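Side-chain contact in putative 2OG-Fe(II) oxygenase family protein (Caulobacter crescentus CB15, PDB 3OOX), which probably acts as an iron(II)- and 2-oxoglutarate-dependent oxygenase that forms ethene and oxidises L-arginine, releasing guanidine: residues L61-E64 and T65-Y69. Sequence-based numbering, arbitrary orientation. Where two conformers were deposited one is given.
Sequences LPVE and TKKQY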
loop_
_atom_site.group_PDB
_atom_site.type_symbol
_atom_site.label_atom_id
_atom_site.label_comp_id
_atom_site.label_asym_id
_atom_site.label_seq_id
_atom_site.Cartn_x
_atom_site.Cartn_y
_atom_site.Cartn_z
ATOM N N LEU A 61 1.623 13.801 -19.919
ATOM C CA LEU A 61 1.502 13.471 -21.341
ATOM C C LEU A 61 0.071 13.688 -21.838
ATOM O O LEU A 61 -0.867 13.684 -21.033
ATOM C CB LEU A 61 1.893 12.026 -21.605
ATOM C CG LEU A 61 3.354 11.623 -21.430
ATOM C CD1 LEU A 61 3.531 10.108 -21.434
ATOM C CD2 LEU A 61 4.211 12.280 -22.523
ATOM N N PRO A 62 -0.116 13.870 -23.165
ATOM C CA PRO A 62 -1.472 13.971 -23.718
ATOM C C PRO A 62 -2.305 12.732 -23.391
ATOM O O PRO A 62 -1.763 11.640 -23.281
ATOM C CB PRO A 62 -1.239 14.058 -25.226
ATOM C CG PRO A 62 0.155 14.630 -25.360
ATOM C CD PRO A 62 0.915 14.022 -24.211
ATOM N N VAL A 63 -3.615 12.905 -23.252
ATOM C CA VAL A 63 -4.521 11.800 -22.911
ATOM C C VAL A 63 -4.381 10.637 -23.886
ATOM O O VAL A 63 -4.318 9.475 -23.494
ATOM C CB VAL A 63 -6.017 12.218 -22.937
ATOM C CG1 VAL A 63 -6.867 11.118 -22.280
ATOM C CG2 VAL A 63 -6.236 13.539 -22.233
ATOM N N GLU A 64 -4.354 10.927 -25.184
ATOM C CA GLU A 64 -4.280 9.804 -26.134
ATOM C C GLU A 64 -2.974 9.040 -26.047
ATOM O O GLU A 64 -2.943 7.840 -26.338
ATOM C CB GLU A 64 -4.579 10.230 -27.568
ATOM C CG GLU A 64 -6.009 10.712 -27.738
ATOM C CD GLU A 64 -7.069 9.732 -27.208
ATOM O OE1 GLU A 64 -7.025 8.531 -27.559
ATOM O OE2 GLU A 64 -7.947 10.175 -26.434
ATOM N N THR A 65 -1.899 9.711 -25.625
ATOM C CA THR A 65 -0.615 9.069 -25.448
ATOM C C THR A 65 -0.702 8.129 -24.225
ATOM O O THR A 65 -0.246 6.981 -24.254
ATOM C CB THR A 65 0.502 10.119 -25.229
ATOM O OG1 THR A 65 0.516 11.033 -26.344
ATOM C CG2 THR A 65 1.870 9.451 -25.060
ATOM N N LYS A 66 -1.295 8.638 -23.154
ATOM C CA LYS A 66 -1.477 7.827 -21.941
ATOM C C LYS A 66 -2.360 6.614 -22.223
ATOM O O LYS A 66 -2.097 5.535 -21.694
ATOM C CB LYS A 66 -2.019 8.675 -20.776
ATOM C CG LYS A 66 -1.017 9.773 -20.330
ATOM C CD LYS A 66 -1.468 10.579 -19.111
ATOM C CE LYS A 66 -2.684 11.464 -19.363
ATOM N NZ LYS A 66 -2.954 12.400 -18.216
ATOM N N LYS A 67 -3.376 6.777 -23.060
ATOM C CA LYS A 67 -4.352 5.706 -23.311
ATOM C C LYS A 67 -3.819 4.556 -24.174
ATOM O O LYS A 67 -4.462 3.516 -24.286
ATOM C CB LYS A 67 -5.643 6.276 -23.881
ATOM C CG LYS A 67 -6.494 6.953 -22.784
ATOM C CD LYS A 67 -7.794 7.494 -23.312
ATOM C CE LYS A 67 -8.718 7.931 -22.166
ATOM N NZ LYS A 67 -10.008 8.467 -22.733
ATOM N N GLN A 68 -2.642 4.741 -24.756
ATOM C CA GLN A 68 -1.932 3.632 -25.367
ATOM C C GLN A 68 -1.728 2.526 -24.348
ATOM O O GLN A 68 -1.611 1.351 -24.706
ATOM C CB GLN A 68 -0.563 4.091 -25.863
ATOM C CG GLN A 68 -0.620 5.056 -27.023
ATOM C CD GLN A 68 0.757 5.547 -27.431
ATOM O OE1 GLN A 68 1.168 5.382 -28.583
ATOM N NE2 GLN A 68 1.466 6.168 -26.511
ATOM N N TYR A 69 -1.662 2.903 -23.072
ATOM C CA TYR A 69 -1.316 1.974 -21.984
ATOM C C TYR A 69 -2.531 1.606 -21.133
ATOM O O TYR A 69 -2.376 0.980 -20.070
ATOM C CB TYR A 69 -0.208 2.576 -21.121
ATOM C CG TYR A 69 0.951 3.056 -21.966
ATOM C CD1 TYR A 69 1.803 2.128 -22.567
ATOM C CD2 TYR A 69 1.144 4.402 -22.233
ATOM C CE1 TYR A 69 2.827 2.533 -23.399
ATOM C CE2 TYR A 69 2.188 4.829 -23.069
ATOM C CZ TYR A 69 3.014 3.880 -23.652
ATOM O OH TYR A 69 4.062 4.270 -24.473
HETATM O O HOH W 1 -9.866 10.284 -24.890
#
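Thr65 meets Leu61 and Pro62 with its two branches. Thr65 CG2 touches Leu61 CD1 at 4.0 Å, where the leucine branch meets the threonine methyl roughly perpendicularly. Thr65 OG1 lies against the proline ring, 3.7 Å from Pro62 CB. The threonine chi1 of -57° sets this division, with OG1 beside the backbone N and CG2 opposite it.

The Lys66 chain runs back along the helix start, past Leu61. Lys66 CG packs 3.9 Å from Leu61 CB. The chain then bends at chi3 (-67°), which brings Lys66 CE to 3.3 Å from Leu61 O. Lys66 NZ hydrogen-bonds to Phe59 O and forms a salt bridge with Glu97, which should balance its charge.

Lys67 NZ and Glu64 OE2 stand 4.6 Å apart, too far for a salt bridge. A water joins them instead: it donates to Glu64 OE2 and accepts from Lys67 NZ at 2.8 Å. The Lys67 chain also passes Val63 CG1, but Val63 has two conformers, so that contact is doubtful.

Pro62 O receives Lys66 N at 3.0 Å in a nearly straight bond (165°), plus a weak one from Thr65 N. Val63 O takes Lys67 N. The arrangement is a short surface helix, with Pro62 at its N-cap position, that follows helix 45-59 and leads toward edge strand 78-80.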